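Long-range contacts in ABC transporter periplasmic peptide-binding protein (Pseudoalteromonas, PDB 4QFL), which binds dipeptides in the periplasm, here Ala-Phe, and probably hands them to an ABC transporter for uptake: residues F42-G50 and D137-S145; V118-F126 and A183-M192. All blocks are in the same frame, centred on the assembly; numbering follows the deposited sequence.

Contact 1. Residues F42-G50 and D137-S145. With PHE (phenylalanine), chain D; ALA (alanine), chain C.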
loop_
_atom_site.group_PDB
_atom_site.type_symbol
_atom_site.label_atom_id
_atom_site.label_comp_id
_atom_site.label_asym_id
_atom_site.label_seq_id
_atom_site.Cartn_x
_atom_site.Cartn_y
_atom_site.Cartn_z
ATOM N N PHE A 42 -10.484 -7.627 -8.257
ATOM C CA PHE A 42 -10.889 -8.303 -7.039
ATOM C C PHE A 42 -9.840 -9.301 -6.552
ATOM O O PHE A 42 -10.092 -10.104 -5.655
ATOM C CB PHE A 42 -12.289 -8.897 -7.187
ATOM C CG PHE A 42 -13.351 -7.858 -7.120
ATOM C CD1 PHE A 42 -13.770 -7.211 -8.259
ATOM C CD2 PHE A 42 -13.855 -7.455 -5.902
ATOM C CE1 PHE A 42 -14.723 -6.211 -8.184
ATOM C CE2 PHE A 42 -14.802 -6.465 -5.832
ATOM C CZ PHE A 42 -15.234 -5.847 -6.971
ATOM N N ASN A 43 -8.655 -9.212 -7.144
ATOM C CA ASN A 43 -7.510 -9.987 -6.700
ATOM C C ASN A 43 -6.387 -9.076 -6.214
ATOM O O ASN A 43 -5.803 -8.331 -7.000
ATOM C CB ASN A 43 -7.014 -10.886 -7.830
ATOM C CG ASN A 43 -5.732 -11.589 -7.488
ATOM O OD1 ASN A 43 -5.279 -11.573 -6.341
ATOM N ND2 ASN A 43 -5.132 -12.225 -8.487
ATOM N N PRO A 44 -6.070 -9.141 -4.909
ATOM C CA PRO A 44 -5.071 -8.259 -4.287
ATOM C C PRO A 44 -3.680 -8.371 -4.909
ATOM O O PRO A 44 -2.883 -7.445 -4.783
ATOM C CB PRO A 44 -5.034 -8.745 -2.832
ATOM C CG PRO A 44 -6.362 -9.399 -2.619
ATOM C CD PRO A 44 -6.722 -10.023 -3.926
ATOM N N GLN A 45 -3.399 -9.498 -5.551
ATOM C CA GLN A 45 -2.111 -9.748 -6.198
ATOM C C GLN A 45 -1.705 -8.717 -7.244
ATOM O O GLN A 45 -0.520 -8.467 -7.451
ATOM C CB GLN A 45 -2.125 -11.116 -6.882
ATOM C CG GLN A 45 -2.182 -12.295 -5.938
ATOM C CD GLN A 45 -2.007 -13.597 -6.681
ATOM O OE1 GLN A 45 -2.473 -13.739 -7.811
ATOM N NE2 GLN A 45 -1.323 -14.551 -6.060
ATOM N N VAL A 46 -2.697 -8.132 -7.909
ATOM C CA VAL A 46 -2.448 -7.345 -9.104
ATOM C C VAL A 46 -2.318 -5.833 -8.854
ATOM O O VAL A 46 -2.170 -5.047 -9.792
ATOM C CB VAL A 46 -3.515 -7.643 -10.183
ATOM C CG1 VAL A 46 -3.637 -9.154 -10.406
ATOM C CG2 VAL A 46 -4.847 -7.067 -9.806
ATOM N N THR A 47 -2.346 -5.433 -7.585
ATOM C CA THR A 47 -2.285 -4.022 -7.252
ATOM C C THR A 47 -1.489 -3.749 -5.975
ATOM O O THR A 47 -1.343 -4.634 -5.126
ATOM C CB THR A 47 -3.701 -3.469 -7.063
ATOM O OG1 THR A 47 -3.656 -2.044 -7.065
ATOM C CG2 THR A 47 -4.270 -3.941 -5.744
ATOM N N THR A 48 -0.965 -2.526 -5.860
ATOM C CA THR A 48 -0.458 -2.018 -4.599
ATOM C C THR A 48 -1.246 -0.785 -4.173
ATOM O O THR A 48 -0.780 0.005 -3.356
ATOM C CB THR A 48 1.019 -1.640 -4.668
ATOM O OG1 THR A 48 1.209 -0.618 -5.652
ATOM C CG2 THR A 48 1.853 -2.849 -5.020
ATOM N N THR A 49 -2.445 -0.612 -4.710
ATOM C CA THR A 49 -3.231 0.560 -4.342
ATOM C C THR A 49 -4.150 0.311 -3.162
ATOM O O THR A 49 -5.031 -0.527 -3.221
ATOM C CB THR A 49 -4.068 1.058 -5.506
ATOM O OG1 THR A 49 -3.182 1.465 -6.554
ATOM C CG2 THR A 49 -4.921 2.236 -5.056
ATOM N N GLY A 50 -3.945 1.066 -2.093
ATOM C CA GLY A 50 -4.671 0.844 -0.852
ATOM C C GLY A 50 -6.182 0.911 -0.982
ATOM O O GLY A 50 -6.896 0.174 -0.307
ATOM N N ASP A 137 -3.080 -8.512 -16.835
ATOM C CA ASP A 137 -2.022 -7.669 -17.372
ATOM C C ASP A 137 -0.668 -8.339 -17.200
ATOM O O ASP A 137 0.335 -7.882 -17.748
ATOM C CB ASP A 137 -2.049 -6.286 -16.730
ATOM C CG ASP A 137 -3.212 -5.455 -17.218
ATOM O OD1 ASP A 137 -3.450 -5.429 -18.445
ATOM O OD2 ASP A 137 -3.903 -4.843 -16.379
ATOM N N ALA A 138 -0.660 -9.443 -16.461
ATOM C CA ALA A 138 0.576 -10.131 -16.127
ATOM C C ALA A 138 1.436 -9.295 -15.170
ATOM O O ALA A 138 2.653 -9.444 -15.120
ATOM C CB ALA A 138 1.340 -10.475 -17.381
ATOM N N ASN A 139 0.795 -8.422 -14.402
ATOM C CA ASN A 139 1.500 -7.622 -13.413
ATOM C C ASN A 139 1.136 -8.036 -12.004
ATOM O O ASN A 139 -0.041 -8.152 -11.679
ATOM C CB ASN A 139 1.187 -6.140 -13.597
ATOM C CG ASN A 139 1.843 -5.554 -14.837
ATOM O OD1 ASN A 139 1.210 -4.825 -15.603
ATOM N ND2 ASN A 139 3.117 -5.876 -15.044
ATOM N N TYR A 140 2.151 -8.249 -11.166
ATOM C CA TYR A 140 1.956 -8.489 -9.732
ATOM C C TYR A 140 2.852 -7.517 -8.976
ATOM O O TYR A 140 3.917 -7.894 -8.495
ATOM C CB TYR A 140 2.293 -9.946 -9.394
ATOM C CG TYR A 140 1.612 -10.928 -10.334
ATOM C CD1 TYR A 140 0.230 -11.087 -10.314
ATOM C CD2 TYR A 140 2.343 -11.671 -11.257
ATOM C CE1 TYR A 140 -0.409 -11.960 -11.172
ATOM C CE2 TYR A 140 1.708 -12.555 -12.126
ATOM C CZ TYR A 140 0.333 -12.694 -12.077
ATOM O OH TYR A 140 -0.317 -13.561 -12.930
ATOM N N PRO A 141 2.428 -6.242 -8.899
ATOM C CA PRO A 141 3.344 -5.141 -8.570
ATOM C C PRO A 141 4.065 -5.261 -7.223
ATOM O O PRO A 141 5.270 -5.045 -7.189
ATOM C CB PRO A 141 2.456 -3.890 -8.642
ATOM C CG PRO A 141 1.046 -4.386 -8.611
ATOM C CD PRO A 141 1.050 -5.775 -9.152
ATOM N N TYR A 142 3.379 -5.584 -6.133
ATOM C CA TYR A 142 4.106 -5.701 -4.874
ATOM C C TYR A 142 5.236 -6.729 -5.020
ATOM O O TYR A 142 6.400 -6.469 -4.716
ATOM C CB TYR A 142 3.197 -6.099 -3.703
ATOM C CG TYR A 142 3.985 -6.117 -2.415
ATOM C CD1 TYR A 142 4.325 -4.928 -1.787
ATOM C CD2 TYR A 142 4.446 -7.307 -1.866
ATOM C CE1 TYR A 142 5.070 -4.921 -0.642
ATOM C CE2 TYR A 142 5.195 -7.309 -0.711
ATOM C CZ TYR A 142 5.512 -6.111 -0.109
ATOM O OH TYR A 142 6.257 -6.090 1.047
ATOM N N PHE A 143 4.864 -7.900 -5.502
ATOM C CA PHE A 143 5.771 -9.026 -5.591
ATOM C C PHE A 143 6.921 -8.810 -6.574
ATOM O O PHE A 143 8.071 -9.109 -6.269
ATOM C CB PHE A 143 4.969 -10.271 -5.926
ATOM C CG PHE A 143 3.956 -10.628 -4.868
ATOM C CD1 PHE A 143 4.371 -11.121 -3.631
ATOM C CD2 PHE A 143 2.598 -10.471 -5.103
ATOM C CE1 PHE A 143 3.442 -11.462 -2.651
ATOM C CE2 PHE A 143 1.659 -10.816 -4.127
ATOM C CZ PHE A 143 2.079 -11.307 -2.903
ATOM N N GLN A 144 6.628 -8.276 -7.749
ATOM C CA GLN A 144 7.693 -7.952 -8.682
ATOM C C GLN A 144 8.634 -6.892 -8.098
ATOM O O GLN A 144 9.843 -6.993 -8.245
ATOM C CB GLN A 144 7.118 -7.543 -10.036
ATOM C CG GLN A 144 6.163 -8.611 -10.591
ATOM C CD GLN A 144 5.396 -8.190 -11.845
ATOM O OE1 GLN A 144 5.306 -7.007 -12.181
ATOM N NE2 GLN A 144 4.829 -9.176 -12.539
ATOM N N SER A 145 8.085 -5.908 -7.395
ATOM C CA SER A 145 8.893 -4.859 -6.775
ATOM C C SER A 145 9.907 -5.377 -5.755
ATOM O O SER A 145 10.989 -4.826 -5.624
ATOM C CB SER A 145 8.001 -3.809 -6.110
ATOM O OG SER A 145 7.263 -3.093 -7.076
HETATM N N PHE D . -0.168 2.380 -1.817
HETATM C CA PHE D . -0.424 3.783 -2.122
HETATM C C PHE D . -1.708 4.226 -1.459
HETATM O O PHE D . -1.829 5.369 -1.030
HETATM C CB PHE D . -0.567 3.980 -3.627
HETATM C CG PHE D . 0.712 3.849 -4.379
HETATM C CD1 PHE D . 1.851 4.515 -3.958
HETATM C CD2 PHE D . 0.777 3.068 -5.510
HETATM C CE1 PHE D . 3.025 4.410 -4.651
HETATM C CE2 PHE D . 1.949 2.957 -6.212
HETATM C CZ PHE D . 3.078 3.624 -5.783
HETATM O OXT PHE D . -2.656 3.447 -1.348
HETATM N N ALA C . 1.371 0.164 0.591
HETATM C CA ALA C . 0.340 0.467 -0.397
HETATM C C ALA C . 0.217 1.975 -0.608
HETATM O O ALA C . 0.478 2.757 0.305
HETATM C CB ALA C . -1.004 -0.130 0.030
HETATM O O HOH W 1 0.776 -6.609 -5.750
#
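Q45 O meets Y140 CA in a CA-H...O contact, yet the polar link between the segments, which share no direct hydrogen bond, is a single water. It donates to Q45 O at 2.8 Å and to T47 O, and accepts from Y142 N, an amide in the first turn of helix 141-145 that has no carbonyl of its own helix to bind. Around it the packing is side chain against backbone. P141, a residue suited to a helix start because it needs no N-H partner there, lays its ring on the chain of 42-50, with CD 3.4 Å from V46 O and CG against T47 CA. Q45 O also lies near the plane of the Y140 ring, at its edge, while V46 CG1 approaches that ring at 4.3 Å from CD1. T48 turns its two branches to different tasks. With OG1 between the backbone N and the carbonyl carbon (chi1 60°), CG2 sits 3.3 Å from Y142 N, while OG1 lies 3.7 Å from CE2 of the bound phenylalanine. Two turns shape the loop: N43 OD1 accepts from Q45 N in an Asx turn, its ND2 donating in turn to Q45 OE1, and T47 OG1 accepts from T49 N in an ST turn. Threonine suits position 47, since its hydroxyl can accept the N-H of T49 and so close the turn into the ligand-binding residues. The loop belongs to the dipeptide site of this periplasmic binding protein: T48 O accepts from the phenylalanine N at 2.9 Å, and G50 N donates to its OXT, a carboxylate that R383 probably helps to neutralise. This loop thus grips the dipeptide through main-chain groups, consistent with reading its backbone, while Y385, R383 and D436 bind it with side chains.

Contact 2. Residues V118-F126 and A183-M192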
loop_
_atom_site.group_PDB
_atom_site.type_symbol
_atom_site.label_atom_id
_atom_site.label_comp_id
_atom_site.label_asym_id
_atom_site.label_seq_id
_atom_site.Cartn_x
_atom_site.Cartn_y
_atom_site.Cartn_z
ATOM N N VAL A 118 -2.246 -23.325 -2.181
ATOM C CA VAL A 118 -1.079 -22.532 -1.832
ATOM C C VAL A 118 -0.092 -22.550 -2.981
ATOM O O VAL A 118 0.405 -21.504 -3.413
ATOM C CB VAL A 118 -0.421 -23.058 -0.554
ATOM C CG1 VAL A 118 0.862 -22.298 -0.245
ATOM C CG2 VAL A 118 -1.402 -22.958 0.611
ATOM N N ILE A 119 0.177 -23.747 -3.491
ATOM C CA ILE A 119 1.117 -23.893 -4.581
ATOM C C ILE A 119 0.620 -23.149 -5.810
ATOM O O ILE A 119 1.400 -22.486 -6.486
ATOM C CB ILE A 119 1.413 -25.371 -4.884
ATOM C CG1 ILE A 119 1.929 -26.050 -3.612
ATOM C CG2 ILE A 119 2.450 -25.477 -5.969
ATOM C CD1 ILE A 119 1.825 -27.561 -3.605
ATOM N N PHE A 120 -0.678 -23.227 -6.092
ATOM C CA PHE A 120 -1.210 -22.504 -7.240
ATOM C C PHE A 120 -1.143 -20.995 -7.082
ATOM O O PHE A 120 -0.677 -20.284 -7.971
ATOM C CB PHE A 120 -2.657 -22.858 -7.526
ATOM C CG PHE A 120 -3.306 -21.900 -8.482
ATOM C CD1 PHE A 120 -3.088 -22.016 -9.854
ATOM C CD2 PHE A 120 -4.088 -20.854 -8.017
ATOM C CE1 PHE A 120 -3.670 -21.119 -10.750
ATOM C CE2 PHE A 120 -4.675 -19.946 -8.905
ATOM C CZ PHE A 120 -4.463 -20.075 -10.271
ATOM N N THR A 121 -1.668 -20.513 -5.966
ATOM C CA THR A 121 -1.703 -19.081 -5.682
ATOM C C THR A 121 -0.334 -18.431 -5.815
ATOM O O THR A 121 -0.177 -17.372 -6.447
ATOM C CB THR A 121 -2.221 -18.824 -4.259
ATOM O OG1 THR A 121 -3.552 -19.331 -4.143
ATOM C CG2 THR A 121 -2.212 -17.327 -3.957
ATOM N N PHE A 122 0.661 -19.064 -5.208
ATOM C CA PHE A 122 1.988 -18.459 -5.169
ATOM C C PHE A 122 2.885 -18.803 -6.359
ATOM O O PHE A 122 3.729 -17.992 -6.745
ATOM C CB PHE A 122 2.650 -18.650 -3.795
ATOM C CG PHE A 122 1.910 -17.928 -2.695
ATOM C CD1 PHE A 122 2.040 -16.557 -2.543
ATOM C CD2 PHE A 122 1.021 -18.605 -1.875
ATOM C CE1 PHE A 122 1.338 -15.888 -1.581
ATOM C CE2 PHE A 122 0.312 -17.933 -0.908
ATOM C CZ PHE A 122 0.467 -16.569 -0.768
ATOM N N SER A 123 2.684 -19.964 -6.972
ATOM C CA SER A 123 3.414 -20.252 -8.193
ATOM C C SER A 123 2.888 -19.386 -9.336
ATOM O O SER A 123 3.602 -19.151 -10.301
ATOM C CB SER A 123 3.377 -21.736 -8.554
ATOM O OG SER A 123 2.088 -22.131 -8.979
ATOM N N ARG A 124 1.658 -18.890 -9.232
ATOM C CA ARG A 124 1.166 -17.949 -10.240
ATOM C C ARG A 124 2.113 -16.751 -10.393
ATOM O O ARG A 124 2.235 -16.170 -11.469
ATOM C CB ARG A 124 -0.254 -17.461 -9.911
ATOM C CG ARG A 124 -0.755 -16.370 -10.859
ATOM C CD ARG A 124 -2.204 -15.967 -10.633
ATOM N NE ARG A 124 -2.633 -15.002 -11.649
ATOM C CZ ARG A 124 -3.816 -14.397 -11.649
ATOM N NH1 ARG A 124 -4.694 -14.647 -10.688
ATOM N NH2 ARG A 124 -4.120 -13.531 -12.601
ATOM N N LEU A 125 2.788 -16.388 -9.310
ATOM C CA LEU A 125 3.681 -15.225 -9.315
ATOM C C LEU A 125 5.044 -15.478 -9.974
ATOM O O LEU A 125 5.515 -14.656 -10.759
ATOM C CB LEU A 125 3.900 -14.706 -7.888
ATOM C CG LEU A 125 2.656 -14.526 -7.030
ATOM C CD1 LEU A 125 3.079 -14.235 -5.596
ATOM C CD2 LEU A 125 1.767 -13.419 -7.579
ATOM N N PHE A 126 5.673 -16.608 -9.667
ATOM C CA PHE A 126 7.054 -16.815 -10.093
ATOM C C PHE A 126 7.218 -17.841 -11.204
ATOM O O PHE A 126 8.261 -17.893 -11.848
ATOM C CB PHE A 126 7.926 -17.238 -8.909
ATOM C CG PHE A 126 7.574 -18.588 -8.355
ATOM C CD1 PHE A 126 7.945 -19.740 -9.017
ATOM C CD2 PHE A 126 6.874 -18.704 -7.171
ATOM C CE1 PHE A 126 7.619 -20.977 -8.516
ATOM C CE2 PHE A 126 6.548 -19.944 -6.667
ATOM C CZ PHE A 126 6.923 -21.085 -7.340
ATOM N N ALA A 183 -0.761 -11.087 -0.219
ATOM C CA ALA A 183 -0.414 -12.504 -0.159
ATOM C C ALA A 183 -1.595 -13.409 0.185
ATOM O O ALA A 183 -1.450 -14.378 0.937
ATOM C CB ALA A 183 0.710 -12.706 0.843
ATOM N N VAL A 184 -2.767 -13.109 -0.365
ATOM C CA VAL A 184 -3.950 -13.889 -0.007
ATOM C C VAL A 184 -3.910 -15.228 -0.694
ATOM O O VAL A 184 -3.178 -15.409 -1.666
ATOM C CB VAL A 184 -5.246 -13.193 -0.398
ATOM C CG1 VAL A 184 -5.332 -11.818 0.263
ATOM C CG2 VAL A 184 -5.365 -13.091 -1.906
ATOM N N VAL A 185 -4.706 -16.160 -0.188
ATOM C CA VAL A 185 -4.837 -17.486 -0.790
ATOM C C VAL A 185 -6.020 -17.590 -1.758
ATOM O O VAL A 185 -7.159 -17.273 -1.396
ATOM C CB VAL A 185 -5.001 -18.561 0.294
ATOM C CG1 VAL A 185 -5.238 -19.918 -0.346
ATOM C CG2 VAL A 185 -3.772 -18.589 1.180
ATOM N N LEU A 186 -5.745 -18.051 -2.977
ATOM C CA LEU A 186 -6.770 -18.175 -4.011
ATOM C C LEU A 186 -7.236 -19.616 -4.203
ATOM O O LEU A 186 -6.635 -20.543 -3.670
ATOM C CB LEU A 186 -6.248 -17.633 -5.346
ATOM C CG LEU A 186 -5.689 -16.213 -5.316
ATOM C CD1 LEU A 186 -5.164 -15.815 -6.692
ATOM C CD2 LEU A 186 -6.771 -15.281 -4.876
ATOM N N SER A 187 -8.309 -19.786 -4.974
ATOM C CA SER A 187 -8.877 -21.104 -5.265
ATOM C C SER A 187 -8.332 -21.744 -6.539
ATOM O O SER A 187 -8.581 -21.254 -7.644
ATOM C CB SER A 187 -10.396 -21.020 -5.407
ATOM O OG SER A 187 -10.899 -22.249 -5.913
ATOM N N LYS A 188 -7.616 -22.854 -6.386
ATOM C CA LYS A 188 -7.149 -23.600 -7.543
ATOM C C LYS A 188 -8.306 -24.250 -8.283
ATOM O O LYS A 188 -8.338 -24.258 -9.517
ATOM C CB LYS A 188 -6.118 -24.655 -7.161
ATOM C CG LYS A 188 -5.497 -25.293 -8.393
ATOM C CD LYS A 188 -4.471 -26.349 -8.068
ATOM C CE LYS A 188 -3.874 -26.894 -9.355
ATOM N NZ LYS A 188 -2.858 -27.954 -9.118
ATOM N N GLU A 189 -9.262 -24.799 -7.542
ATOM C CA GLU A 189 -10.393 -25.438 -8.202
ATOM C C GLU A 189 -11.145 -24.451 -9.088
ATOM O O GLU A 189 -11.478 -24.759 -10.225
ATOM C CB GLU A 189 -11.341 -26.101 -7.207
ATOM C CG GLU A 189 -12.502 -26.802 -7.903
ATOM C CD GLU A 189 -13.409 -27.541 -6.944
ATOM O OE1 GLU A 189 -13.335 -27.257 -5.731
ATOM O OE2 GLU A 189 -14.195 -28.404 -7.406
ATOM N N TYR A 190 -11.406 -23.261 -8.566
ATOM C CA TYR A 190 -12.054 -22.220 -9.348
ATOM C C TYR A 190 -11.202 -21.923 -10.567
ATOM O O TYR A 190 -11.693 -21.916 -11.694
ATOM C CB TYR A 190 -12.235 -20.961 -8.494
ATOM C CG TYR A 190 -12.951 -19.806 -9.166
ATOM C CD1 TYR A 190 -14.065 -20.012 -9.974
ATOM C CD2 TYR A 190 -12.528 -18.505 -8.966
ATOM C CE1 TYR A 190 -14.714 -18.955 -10.578
ATOM C CE2 TYR A 190 -13.170 -17.445 -9.558
ATOM C CZ TYR A 190 -14.264 -17.671 -10.367
ATOM O OH TYR A 190 -14.909 -16.600 -10.955
ATOM N N ALA A 191 -9.915 -21.699 -10.339
ATOM C CA ALA A 191 -9.001 -21.355 -11.431
ATOM C C ALA A 191 -8.956 -22.419 -12.521
ATOM O O ALA A 191 -8.954 -22.095 -13.703
ATOM C CB ALA A 191 -7.611 -21.092 -10.897
ATOM N N MET A 192 -8.914 -23.684 -12.120
ATOM C CA MET A 192 -8.877 -24.798 -13.067
ATOM C C MET A 192 -10.214 -24.975 -13.790
ATOM O O MET A 192 -10.258 -25.389 -14.948
ATOM C CB MET A 192 -8.480 -26.088 -12.343
ATOM C CG MET A 192 -7.024 -26.126 -11.910
ATOM S SD MET A 192 -5.939 -25.451 -13.192
ATOM C CE MET A 192 -5.560 -23.841 -12.517
#
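T121 makes the one direct hydrogen bond between the segments: its OG1 takes the N-H of L186 at 2.8 Å, with an angle of 152° at the hydrogen. Threonine fits because the same side chain serves two kinds of neighbour. CG2, anti to the backbone N, is pressed against V184 O at 3.1 Å, and both branches pack on L186. Next to it, F120 fills the angle between the helices. Its CZ meets A191 CB at 3.4 Å, CE1 meets M192 CE at 3.8 Å, and CB rests against the extended methylenes of K188, an aliphatic stem that lets a lysine pack against an aromatic side chain while its amine continues beyond. The small alanine allows the ring to come this close, and chi1 of 166° swings the ring out toward helix 188-192. Replacing F120 with an alanine would probably leave A191 CB and M192 CE facing a gap and free the methionine's end to turn. On the other flank F122 brings its edge to A183 O, 3.4 Å from CZ, and CE1 to A183 CB. The segments 118-126 and 188-192 run at 63°, their axes 10.2 Å apart at closest approach, so the helices meet obliquely, and the chain 183-187 leading into the second is laid along the first. The contact lies in the periplasmic binding protein fold, beside the antiparallel sheet whose strands 152-159 and 162-167 cover the far side of the helix. Farther out, S187 accepts from Y190 N with OG, an N-cap bond at 2.9 Å that starts helix 188-196. D117, one residue before the segment, receives T121 OG1 at its carbonyl and K188 N at its carboxylate. R124, whose guanidinium edge meets L186 CD1, is salt-bridged to D204.

How the contacts relate
Both contacts are buried, but contact 1 lies nearer the middle of the chain, at the dipeptide, whereas contact 2 is farther out, where the side chain of V184 is about 12 Å from the bound alanine. They meet through helix 115-126: Q45 NE2 probably bonds to T121 O, Y140 OH to R124 NE, and Q45 OE1 packs on L186 CD1. Along the chain the segments alternate, with helices 115-126 and 141-145 consecutive. Their chemistry differs with place. Contact 1 is mostly backbone, a water and a proline ring, as suits a loop that offers main-chain groups to a ligand; contact 2 is aromatic and aliphatic packing around one side-chain hydrogen bond.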